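Local structure of tetratricopeptide TPR_2 repeat protein (Thermobaculum terrenum, 5DJS) at residues A[15-20]-A[42-47]; A[68-73]-A[78-83]; A[333-338]-A[348-353]; A[339-344]-A[417-422]. The protein belongs to the tetratricopeptide repeat family, with helical repeats followed by a GT-B-type region that holds uridine-5'-diphosphate in this model. The protein carries 1 engineered substitution. One frame throughout, in Å; residues are numbered along the deposited sequence.

The four contacts fall into two groups. Contacts 1 and 2 lie in the helical repeat array, their centres about 13 Å apart, and are joined by a probable hydrogen bond between S43 OG and Y79 OH, 3.1 Å. Contacts 3 and 4 belong to the GT-B region; their centres are about 10 Å apart and their segments alternate along the chain. They touch where W350 CZ3 packs on I342 CG2 at 3.6 Å, and both reach uridine-5'-diphosphate, contact 3 through R338 and contact 4 through C422 and M341. The repeat pair is well removed from this pocket: centre to centre, contact 2 is about 26 Å and contact 1 about 32 Å from contact 4.

Contact 1: residues A[15-20]-A[42-47]; sequences HAHEAQ and NSEALH
E44 reaches across to H17 and joins two helices of a tetratricopeptide-type array, helix 5-21 and helix 43-56, at the surface of the protein. Following 42-47 from its start, N42 comes first, at the N-cap position, and its carbonyl O accepts from both A45 N and L46 N, closing the first turn of the helix. E44 then carries the whole contact. Its CG lies anti to the backbone N (chi1 -160°) and the chain runs on extended, which carries the carboxylate out to the imidazole. E44 and A45 both touch L13 of helix 5-21, while L46 packs on L72 of helix 59-72. H47 closes the segment with its ring against that of Y79, a residue of the next helical layer that also meets S43. Both H17 and E44 are partly exposed, so their bond lies at the protein surface, and a carboxylate here would tend to favour a protonated imidazole. The ring and carboxylate planes are nearly coplanar, 25° apart. H17 NE2 gives its N-H to E44 OE2 at 3.1 Å, with an angle of 151° at the hydrogen, OE2 lying almost exactly in the imidazole plane and receiving through its anti lone pair.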
# COMPACT_ATOMS: atom_id res chain seq x y z
N HIS A 15 -26.50 -6.51 -13.69
CA HIS A 15 -26.81 -5.53 -12.63
C HIS A 15 -25.78 -5.58 -11.50
O HIS A 15 -25.35 -4.54 -10.99
CB HIS A 15 -28.23 -5.75 -12.08
CG HIS A 15 -28.59 -4.88 -10.91
ND1 HIS A 15 -28.77 -5.38 -9.64
CD2 HIS A 15 -28.79 -3.54 -10.81
CE1 HIS A 15 -29.07 -4.40 -8.81
NE2 HIS A 15 -29.09 -3.27 -9.50
N ALA A 16 -25.38 -6.80 -11.13
CA ALA A 16 -24.39 -7.01 -10.08
C ALA A 16 -23.02 -6.47 -10.47
O ALA A 16 -22.34 -5.86 -9.65
CB ALA A 16 -24.29 -8.49 -9.73
N HIS A 17 -22.62 -6.71 -11.72
CA HIS A 17 -21.35 -6.18 -12.25
C HIS A 17 -21.32 -4.65 -12.37
O HIS A 17 -20.27 -4.04 -12.15
CB HIS A 17 -21.01 -6.82 -13.60
CG HIS A 17 -20.46 -8.21 -13.50
ND1 HIS A 17 -19.33 -8.51 -12.76
CD2 HIS A 17 -20.85 -9.37 -14.07
CE1 HIS A 17 -19.07 -9.80 -12.86
NE2 HIS A 17 -19.98 -10.34 -13.65
N GLU A 18 -22.44 -4.04 -12.74
CA GLU A 18 -22.55 -2.57 -12.78
C GLU A 18 -22.43 -1.99 -11.37
O GLU A 18 -21.64 -1.07 -11.14
CB GLU A 18 -23.89 -2.10 -13.37
CG GLU A 18 -23.99 -2.22 -14.89
CD GLU A 18 -25.32 -1.71 -15.42
OE1 GLU A 18 -25.69 -0.56 -15.10
OE2 GLU A 18 -26.00 -2.46 -16.15
N ALA A 19 -23.21 -2.55 -10.45
CA ALA A 19 -23.23 -2.14 -9.05
C ALA A 19 -21.84 -2.14 -8.40
O ALA A 19 -21.51 -1.23 -7.64
CB ALA A 19 -24.18 -3.02 -8.25
N GLN A 20 -21.03 -3.16 -8.71
CA GLN A 20 -19.67 -3.25 -8.15
C GLN A 20 -18.69 -2.30 -8.85
O GLN A 20 -17.83 -1.71 -8.19
CB GLN A 20 -19.18 -4.71 -8.12
CG GLN A 20 -18.51 -5.26 -9.38
CD GLN A 20 -16.98 -5.19 -9.37
OE1 GLN A 20 -16.35 -4.94 -8.34
NE2 GLN A 20 -16.38 -5.45 -10.53
N ASN A 42 -23.87 -21.48 -9.68
CA ASN A 42 -23.45 -20.40 -10.57
C ASN A 42 -22.07 -19.83 -10.17
O ASN A 42 -21.97 -18.96 -9.29
CB ASN A 42 -24.51 -19.30 -10.61
CG ASN A 42 -24.47 -18.50 -11.89
OD1 ASN A 42 -25.29 -18.69 -12.78
ND2 ASN A 42 -23.51 -17.59 -11.99
N SER A 43 -21.02 -20.32 -10.83
CA SER A 43 -19.65 -19.97 -10.49
C SER A 43 -19.31 -18.49 -10.68
O SER A 43 -18.42 -17.97 -10.02
CB SER A 43 -18.65 -20.83 -11.28
OG SER A 43 -18.54 -20.41 -12.62
N GLU A 44 -20.01 -17.81 -11.59
CA GLU A 44 -19.79 -16.38 -11.81
C GLU A 44 -20.21 -15.53 -10.59
O GLU A 44 -19.61 -14.49 -10.31
CB GLU A 44 -20.55 -15.92 -13.06
CG GLU A 44 -20.04 -14.61 -13.66
CD GLU A 44 -20.83 -14.16 -14.88
OE1 GLU A 44 -21.44 -15.02 -15.57
OE2 GLU A 44 -20.84 -12.94 -15.14
N ALA A 45 -21.23 -16.00 -9.87
CA ALA A 45 -21.84 -15.26 -8.78
C ALA A 45 -21.14 -15.60 -7.47
O ALA A 45 -20.94 -14.72 -6.62
CB ALA A 45 -23.32 -15.61 -8.70
N LEU A 46 -20.79 -16.88 -7.30
CA LEU A 46 -19.84 -17.32 -6.28
C LEU A 46 -18.56 -16.50 -6.34
O LEU A 46 -18.13 -15.95 -5.33
CB LEU A 46 -19.50 -18.81 -6.46
CG LEU A 46 -20.21 -19.92 -5.66
CD1 LEU A 46 -21.33 -19.45 -4.74
CD2 LEU A 46 -20.71 -21.00 -6.60
N HIS A 47 -17.98 -16.42 -7.53
CA HIS A 47 -16.78 -15.61 -7.77
C HIS A 47 -16.90 -14.13 -7.39
O HIS A 47 -16.01 -13.58 -6.75
CB HIS A 47 -16.37 -15.71 -9.24
CG HIS A 47 -15.33 -14.70 -9.64
ND1 HIS A 47 -14.03 -14.77 -9.19
CD2 HIS A 47 -15.41 -13.61 -10.44
CE1 HIS A 47 -13.35 -13.76 -9.70
NE2 HIS A 47 -14.16 -13.04 -10.46

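Contact 2: residues A[68-73]-A[78-83]; sequences RAVALD and SYHYNL
The carbonyl O of S78, the residue just before Y79, is gripped twice: N82 ND2 donates to it at 2.8 Å, and N82 N, the regular helical donor, comes from the other face of the carbonyl plane. This side-chain bond is bent, at 138°, and N82 thereby stays folded on its own helix. Y79, the next residue, points toward 68-73. Its ring carbon CD2 is 3.8 Å from A69 CB, and CE2 is 3.9 Å from D73 CB, with the D73 carboxylate plane nearly perpendicular to the ring. The Y79 hydroxyl runs on to S43. Helix 59-72 and helix 77-89 are consecutive in the tetratricopeptide array and pack nearly antiparallel; the two short segments cross at -158° with their axes 9.2 Å apart, V70 and Y79 being the closest pair of CA atoms. V70 serves three neighbours with its two methyls. CG2 sits over the centre of the H80 imidazole in a CH-pi contact, 4.2 Å from the centroid, and also lies 3.9 Å from Y79 CB and 4.4 Å from L83 CD2. CG1, anti to the backbone N, comes to H80 CE1 at 3.5 Å. H80 NE2 is bonded to the carbonyl O of P74, in the turn between the helices, which helps to hold the imidazole in its rotation under V70.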
# COMPACT_ATOMS: atom_id res chain seq x y z
N ARG A 68 -14.84 -22.65 -4.24
CA ARG A 68 -15.97 -23.37 -4.82
C ARG A 68 -16.15 -22.98 -6.29
O ARG A 68 -16.46 -23.83 -7.12
CB ARG A 68 -17.25 -23.10 -4.02
CG ARG A 68 -18.30 -24.21 -4.08
CD ARG A 68 -19.69 -23.65 -3.80
NE ARG A 68 -20.51 -24.47 -2.90
CZ ARG A 68 -21.73 -24.14 -2.48
NH1 ARG A 68 -22.32 -23.00 -2.87
NH2 ARG A 68 -22.38 -24.96 -1.65
N ALA A 69 -15.96 -21.70 -6.59
CA ALA A 69 -15.93 -21.22 -7.97
C ALA A 69 -14.82 -21.90 -8.79
O ALA A 69 -15.05 -22.34 -9.91
CB ALA A 69 -15.76 -19.71 -7.98
N VAL A 70 -13.63 -22.00 -8.21
CA VAL A 70 -12.53 -22.76 -8.82
C VAL A 70 -12.92 -24.25 -9.08
O VAL A 70 -12.62 -24.80 -10.13
CB VAL A 70 -11.23 -22.67 -7.97
CG1 VAL A 70 -10.17 -23.65 -8.43
CG2 VAL A 70 -10.64 -21.27 -8.03
N ALA A 71 -13.58 -24.89 -8.12
CA ALA A 71 -13.99 -26.30 -8.28
C ALA A 71 -15.00 -26.48 -9.41
O ALA A 71 -14.94 -27.47 -10.15
CB ALA A 71 -14.55 -26.85 -6.97
N LEU A 72 -15.93 -25.53 -9.54
CA LEU A 72 -16.98 -25.59 -10.56
C LEU A 72 -16.49 -25.21 -11.95
O LEU A 72 -17.09 -25.61 -12.93
CB LEU A 72 -18.18 -24.72 -10.17
CG LEU A 72 -18.95 -25.23 -8.95
CD1 LEU A 72 -19.80 -24.11 -8.34
CD2 LEU A 72 -19.80 -26.45 -9.28
N ASP A 73 -15.42 -24.41 -12.02
CA ASP A 73 -14.86 -23.98 -13.30
C ASP A 73 -13.35 -23.72 -13.11
O ASP A 73 -12.93 -22.59 -13.01
CB ASP A 73 -15.61 -22.74 -13.81
CG ASP A 73 -15.15 -22.30 -15.20
OD1 ASP A 73 -14.40 -23.03 -15.88
OD2 ASP A 73 -15.53 -21.20 -15.63
N SER A 78 -9.38 -16.07 -13.82
CA SER A 78 -9.72 -14.98 -12.91
C SER A 78 -10.15 -15.47 -11.52
O SER A 78 -9.94 -14.78 -10.53
CB SER A 78 -10.80 -14.05 -13.50
OG SER A 78 -12.06 -14.69 -13.59
N TYR A 79 -10.72 -16.67 -11.45
CA TYR A 79 -11.12 -17.27 -10.18
C TYR A 79 -9.89 -17.64 -9.36
O TYR A 79 -9.89 -17.48 -8.13
CB TYR A 79 -12.00 -18.51 -10.39
CG TYR A 79 -13.32 -18.30 -11.15
CD1 TYR A 79 -13.77 -17.03 -11.53
CD2 TYR A 79 -14.13 -19.39 -11.45
CE1 TYR A 79 -14.96 -16.86 -12.21
CE2 TYR A 79 -15.33 -19.22 -12.13
CZ TYR A 79 -15.74 -17.95 -12.50
OH TYR A 79 -16.93 -17.77 -13.17
N HIS A 80 -8.86 -18.15 -10.04
CA HIS A 80 -7.55 -18.40 -9.41
C HIS A 80 -6.86 -17.12 -8.98
O HIS A 80 -6.30 -17.07 -7.89
CB HIS A 80 -6.63 -19.18 -10.34
CG HIS A 80 -7.10 -20.57 -10.61
ND1 HIS A 80 -6.80 -21.63 -9.78
CD2 HIS A 80 -7.82 -21.09 -11.64
CE1 HIS A 80 -7.33 -22.74 -10.28
NE2 HIS A 80 -7.96 -22.43 -11.40
N TYR A 81 -6.89 -16.10 -9.84
CA TYR A 81 -6.31 -14.78 -9.53
C TYR A 81 -6.85 -14.24 -8.21
O TYR A 81 -6.09 -13.96 -7.29
CB TYR A 81 -6.59 -13.79 -10.67
CG TYR A 81 -6.33 -12.33 -10.33
CD1 TYR A 81 -5.06 -11.90 -9.97
CD2 TYR A 81 -7.36 -11.39 -10.38
CE1 TYR A 81 -4.81 -10.57 -9.66
CE2 TYR A 81 -7.12 -10.05 -10.08
CZ TYR A 81 -5.85 -9.65 -9.72
OH TYR A 81 -5.60 -8.34 -9.41
N ASN A 82 -8.16 -14.13 -8.12
CA ASN A 82 -8.78 -13.54 -6.95
C ASN A 82 -8.67 -14.36 -5.68
O ASN A 82 -8.62 -13.80 -4.59
CB ASN A 82 -10.22 -13.19 -7.26
CG ASN A 82 -10.29 -12.02 -8.20
OD1 ASN A 82 -10.00 -10.89 -7.81
ND2 ASN A 82 -10.61 -12.28 -9.46
N LEU A 83 -8.64 -15.68 -5.83
CA LEU A 83 -8.33 -16.57 -4.71
C LEU A 83 -6.93 -16.31 -4.19
O LEU A 83 -6.74 -16.20 -2.98
CB LEU A 83 -8.46 -18.04 -5.12
CG LEU A 83 -8.08 -19.04 -4.03
CD1 LEU A 83 -9.02 -18.92 -2.83
CD2 LEU A 83 -8.07 -20.45 -4.60

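Contact 3: residues A[333-338]-A[348-353]; sequences FGCFNR and DLWAKI. With UDP (uridine-5'-diphosphate), chain E.
The strand that carries F333 runs beneath helix 344-356 with the backbones well separated, the CA atoms of F333 and W350 being 9.4 Å apart, so side chains alone bridge the gap. C335 points at the helix: its SG, placed anti to the backbone N (chi1 177°), reaches W350 CH2 at 3.4 Å. The sulfur lies obliquely to the indole, 4.6 Å from the centroid of its six-membered ring. W350 starts alongside the strand and swings only its far end inward, while its NE1 is hydrogen-bonded to Y468 OH of helix 465-477. One turn further on, I353 CG2 meets F333 CE2 at 3.6 Å, the two side chains crossing at a slant. The two elements open a beta-alpha-beta crossover, strand 332-335, helix 344-356, strand 361-365, in one of the two parallel sheets of the GT-B fold. F333 and C335 are buried under that helix, and L362 and L364 of the neighbouring strand pack beside them. Further along, the chain turns to the pocket of uridine-5'-diphosphate. R338 gives its NE hydrogen to O1A of the ligand at 3.0 Å, with O1A near the guanidinium plane at its edge; the bend at chi3 (-80°) brings NE back to the phosphate. R338 N adds a weak bond to O2A, and NH1 is held by Y123 OH.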
# COMPACT_ATOMS: atom_id res chain seq x y z
N PHE A 333 3.39 -5.46 23.71
CA PHE A 333 3.88 -5.21 22.35
C PHE A 333 2.71 -5.10 21.36
O PHE A 333 1.67 -5.71 21.57
CB PHE A 333 4.82 -6.32 21.90
CG PHE A 333 6.16 -6.27 22.56
CD1 PHE A 333 7.08 -5.30 22.20
CD2 PHE A 333 6.52 -7.20 23.53
CE1 PHE A 333 8.33 -5.24 22.79
CE2 PHE A 333 7.76 -7.16 24.12
CZ PHE A 333 8.67 -6.18 23.75
N GLY A 334 2.91 -4.32 20.30
CA GLY A 334 1.85 -4.05 19.31
C GLY A 334 2.34 -4.05 17.87
O GLY A 334 3.48 -3.64 17.59
N CYS A 335 1.49 -4.54 16.96
CA CYS A 335 1.77 -4.48 15.51
C CYS A 335 0.46 -4.42 14.74
O CYS A 335 -0.22 -5.42 14.58
CB CYS A 335 2.58 -5.69 15.04
SG CYS A 335 2.84 -5.67 13.25
N PHE A 336 0.12 -3.23 14.24
CA PHE A 336 -1.17 -3.00 13.60
C PHE A 336 -1.08 -3.03 12.06
O PHE A 336 -1.79 -2.29 11.36
CB PHE A 336 -1.79 -1.68 14.10
CG PHE A 336 -1.94 -1.59 15.60
CD1 PHE A 336 -1.93 -2.73 16.43
CD2 PHE A 336 -2.12 -0.35 16.19
CE1 PHE A 336 -2.07 -2.60 17.81
CE2 PHE A 336 -2.26 -0.22 17.56
CZ PHE A 336 -2.24 -1.35 18.37
N ASN A 337 -0.26 -3.95 11.56
CA ASN A 337 -0.03 -4.11 10.13
C ASN A 337 -0.91 -5.20 9.48
O ASN A 337 -1.37 -6.14 10.15
CB ASN A 337 1.46 -4.42 9.89
CG ASN A 337 2.33 -3.19 10.03
OD1 ASN A 337 2.04 -2.17 9.44
ND2 ASN A 337 3.40 -3.29 10.80
N ARG A 338 -1.14 -5.04 8.18
CA ARG A 338 -1.80 -6.02 7.32
C ARG A 338 -1.24 -7.43 7.52
O ARG A 338 -0.03 -7.59 7.74
CB ARG A 338 -1.62 -5.66 5.83
CG ARG A 338 -2.36 -4.41 5.38
CD ARG A 338 -2.32 -4.22 3.86
NE ARG A 338 -1.07 -3.63 3.35
CZ ARG A 338 -0.20 -4.21 2.52
NH1 ARG A 338 -0.40 -5.45 2.07
NH2 ARG A 338 0.89 -3.56 2.12
N ASP A 348 8.77 -15.98 13.91
CA ASP A 348 9.92 -16.59 14.59
C ASP A 348 10.55 -15.62 15.61
O ASP A 348 10.84 -16.01 16.74
CB ASP A 348 10.99 -17.05 13.58
CG ASP A 348 10.57 -18.28 12.74
OD1 ASP A 348 9.56 -18.96 13.05
OD2 ASP A 348 11.27 -18.58 11.75
N LEU A 349 10.73 -14.36 15.20
CA LEU A 349 11.33 -13.33 16.06
C LEU A 349 10.41 -12.91 17.20
O LEU A 349 10.85 -12.80 18.35
CB LEU A 349 11.70 -12.09 15.25
CG LEU A 349 12.69 -12.23 14.09
CD1 LEU A 349 13.21 -10.85 13.68
CD2 LEU A 349 13.85 -13.17 14.40
N TRP A 350 9.14 -12.66 16.88
CA TRP A 350 8.16 -12.27 17.90
C TRP A 350 7.98 -13.33 18.99
O TRP A 350 7.74 -12.99 20.15
CB TRP A 350 6.80 -11.94 17.26
CG TRP A 350 6.79 -10.70 16.40
CD1 TRP A 350 7.80 -9.79 16.23
CD2 TRP A 350 5.70 -10.24 15.61
NE1 TRP A 350 7.41 -8.80 15.37
CE2 TRP A 350 6.12 -9.04 14.97
CE3 TRP A 350 4.41 -10.72 15.35
CZ2 TRP A 350 5.29 -8.32 14.10
CZ3 TRP A 350 3.58 -10.00 14.49
CH2 TRP A 350 4.03 -8.82 13.87
N ALA A 351 8.10 -14.60 18.61
CA ALA A 351 8.06 -15.70 19.56
C ALA A 351 9.26 -15.64 20.51
O ALA A 351 9.08 -15.76 21.73
CB ALA A 351 8.02 -17.04 18.84
N LYS A 352 10.46 -15.46 19.96
CA LYS A 352 11.69 -15.39 20.77
C LYS A 352 11.70 -14.23 21.77
O LYS A 352 12.18 -14.39 22.90
CB LYS A 352 12.93 -15.31 19.87
CG LYS A 352 13.25 -16.63 19.18
CD LYS A 352 14.46 -16.53 18.28
CE LYS A 352 14.66 -17.83 17.51
NZ LYS A 352 15.78 -17.70 16.54
N ILE A 353 11.16 -13.09 21.36
CA ILE A 353 10.90 -11.96 22.25
C ILE A 353 9.93 -12.35 23.38
O ILE A 353 10.18 -12.04 24.54
CB ILE A 353 10.33 -10.74 21.47
CG1 ILE A 353 11.42 -10.12 20.58
CG2 ILE A 353 9.75 -9.68 22.40
CD1 ILE A 353 10.90 -9.22 19.47
N1 UDP E . -6.27 1.10 9.54
C2 UDP E . -7.57 1.16 10.11
N3 UDP E . -8.04 0.12 10.82
C4 UDP E . -7.30 -0.98 11.02
C5 UDP E . -6.02 -1.08 10.48
C6 UDP E . -5.52 -0.01 9.74
O2 UDP E . -8.30 2.17 9.96
O4 UDP E . -7.75 -1.93 11.68
C1' UDP E . -5.74 2.24 8.76
C2' UDP E . -4.54 2.83 9.48
O2' UDP E . -4.69 4.25 9.45
C3' UDP E . -3.34 2.29 8.72
C4' UDP E . -3.86 1.97 7.32
O4' UDP E . -5.29 1.87 7.45
O3' UDP E . -2.26 3.22 8.67
C5' UDP E . -3.35 0.67 6.70
O5' UDP E . -2.00 0.36 7.05
PA UDP E . -1.41 -1.12 6.75
O1A UDP E . -1.50 -1.33 5.26
O2A UDP E . -2.10 -2.07 7.70
O3A UDP E . 0.15 -1.11 7.18
PB UDP E . 1.25 -0.07 6.62
O1B UDP E . 0.65 1.30 6.77
O2B UDP E . 2.40 -0.25 7.56
O3B UDP E . 1.53 -0.50 5.21

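Contact 4: residues A[339-344]-A[417-422]; sequences LSMIGP and LPYSGC. Engineered in segment 339-344: M341 (natural residue Lys). With UDP (uridine-5'-diphosphate), chain E.
Two loops that follow neighbouring strands of one parallel sheet of the GT-B fold close on each other beside the diphosphate of uridine-5'-diphosphate: loop 339-344 comes after strand 332-335, and loop 417-422 comes after strand 412-414. M341, an engineered residue where the natural sequence has lysine, lies level with Y419, their CA atoms 5.9 Å apart. The thioether sulfur SD comes to Y419 CD1 at 3.5 Å, a Met-aromatic contact in which SD lies obliquely to the phenol, 43° off the ring normal. A bend at chi3 (-113°) then turns the terminal methyl toward the ligand, CE being 3.2 Å from the bridging O3A. The Y419 ring also meets that of Y123, the planes nearly parallel. Further along, the backbone itself comes to the phosphate: G421 CA is 3.0 Å from O2B, with no side chain there, and C422 N donates to the same O2B at 2.9 Å in a fairly straight bond. C422 is the N-cap of helix 423-430, so the positive end of that helix probably helps steady the terminal phosphate. In this engineered chain the contact is thus apolar at M341: its methyl offers the phosphates neither a proton nor a charge, and between these two loops the polar hold on O2B comes from the C422 backbone N-H.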
# COMPACT_ATOMS: atom_id res chain seq x y z
N LEU A 339 -2.11 -8.43 7.41
CA LEU A 339 -1.71 -9.81 7.68
C LEU A 339 -0.71 -10.38 6.68
O LEU A 339 0.08 -11.27 7.01
CB LEU A 339 -2.94 -10.71 7.81
CG LEU A 339 -3.90 -10.30 8.95
CD1 LEU A 339 -5.15 -11.16 8.92
CD2 LEU A 339 -3.25 -10.39 10.33
N SER A 340 -0.72 -9.84 5.46
CA SER A 340 0.28 -10.21 4.44
C SER A 340 1.73 -9.96 4.87
O SER A 340 2.66 -10.66 4.43
CB SER A 340 -0.02 -9.45 3.14
OG SER A 340 -0.57 -8.18 3.42
N MET A 341 1.92 -8.96 5.73
CA MET A 341 3.23 -8.57 6.22
C MET A 341 3.72 -9.43 7.40
O MET A 341 4.92 -9.46 7.68
CB MET A 341 3.19 -7.10 6.61
CG MET A 341 2.63 -6.21 5.50
SD MET A 341 3.11 -4.49 5.65
CE MET A 341 1.54 -3.75 6.01
N ILE A 342 2.79 -10.13 8.06
CA ILE A 342 3.09 -11.00 9.20
C ILE A 342 3.20 -12.46 8.73
O ILE A 342 2.22 -13.20 8.77
CB ILE A 342 1.99 -10.89 10.30
CG1 ILE A 342 1.79 -9.43 10.71
CG2 ILE A 342 2.35 -11.73 11.53
CD1 ILE A 342 0.45 -9.16 11.37
N GLY A 343 4.40 -12.84 8.30
CA GLY A 343 4.72 -14.21 7.90
C GLY A 343 5.74 -14.91 8.79
O GLY A 343 6.11 -14.39 9.84
N PRO A 344 6.21 -16.11 8.37
CA PRO A 344 7.09 -16.97 9.16
C PRO A 344 8.35 -16.32 9.71
O PRO A 344 8.75 -16.62 10.84
CB PRO A 344 7.48 -18.06 8.17
CG PRO A 344 6.30 -18.17 7.27
CD PRO A 344 5.83 -16.75 7.10
N LEU A 417 8.76 -7.63 8.78
CA LEU A 417 9.77 -7.92 7.78
C LEU A 417 9.29 -9.13 6.94
O LEU A 417 8.45 -9.90 7.41
CB LEU A 417 11.12 -8.23 8.44
CG LEU A 417 11.12 -9.31 9.55
CD1 LEU A 417 12.13 -10.42 9.30
CD2 LEU A 417 11.36 -8.67 10.90
N PRO A 418 9.77 -9.30 5.70
CA PRO A 418 10.67 -8.37 4.99
C PRO A 418 10.00 -7.11 4.41
O PRO A 418 10.72 -6.22 3.92
CB PRO A 418 11.22 -9.23 3.85
CG PRO A 418 10.13 -10.21 3.58
CD PRO A 418 9.54 -10.53 4.93
N TYR A 419 8.67 -7.05 4.44
CA TYR A 419 7.92 -5.88 3.98
C TYR A 419 7.67 -4.99 5.23
O TYR A 419 6.80 -5.27 6.07
CB TYR A 419 6.61 -6.34 3.32
CG TYR A 419 5.81 -5.31 2.51
CD1 TYR A 419 5.46 -4.06 3.03
CD2 TYR A 419 5.32 -5.63 1.23
CE1 TYR A 419 4.68 -3.15 2.31
CE2 TYR A 419 4.55 -4.72 0.51
CZ TYR A 419 4.23 -3.48 1.05
OH TYR A 419 3.48 -2.56 0.36
N SER A 420 8.44 -3.91 5.31
CA SER A 420 8.33 -2.97 6.42
C SER A 420 7.09 -2.12 6.28
O SER A 420 6.74 -1.69 5.17
CB SER A 420 9.53 -2.04 6.51
OG SER A 420 9.26 -1.01 7.44
N GLY A 421 6.44 -1.86 7.41
CA GLY A 421 5.30 -0.99 7.45
C GLY A 421 5.72 0.45 7.23
O GLY A 421 6.90 0.75 7.10
N CYS A 422 4.75 1.35 7.16
CA CYS A 422 5.04 2.75 6.88
C CYS A 422 4.09 3.63 7.65
O CYS A 422 4.50 4.29 8.60
CB CYS A 422 4.96 3.03 5.38
SG CYS A 422 5.20 4.76 4.95
N1 UDP E . -6.27 1.10 9.54
C2 UDP E . -7.57 1.16 10.11
N3 UDP E . -8.04 0.12 10.82
C4 UDP E . -7.30 -0.98 11.02
C5 UDP E . -6.02 -1.08 10.48
C6 UDP E . -5.52 -0.01 9.74
O2 UDP E . -8.30 2.17 9.96
O4 UDP E . -7.75 -1.93 11.68
C1' UDP E . -5.74 2.24 8.76
C2' UDP E . -4.54 2.83 9.48
O2' UDP E . -4.69 4.25 9.45
C3' UDP E . -3.34 2.29 8.72
C4' UDP E . -3.86 1.97 7.32
O4' UDP E . -5.29 1.87 7.45
O3' UDP E . -2.26 3.22 8.67
C5' UDP E . -3.35 0.67 6.70
O5' UDP E . -2.00 0.36 7.05
PA UDP E . -1.41 -1.12 6.75
O1A UDP E . -1.50 -1.33 5.26
O2A UDP E . -2.10 -2.07 7.70
O3A UDP E . 0.15 -1.11 7.18
PB UDP E . 1.25 -0.07 6.62
O1B UDP E . 0.65 1.30 6.77
O2B UDP E . 2.40 -0.25 7.56
O3B UDP E . 1.53 -0.50 5.21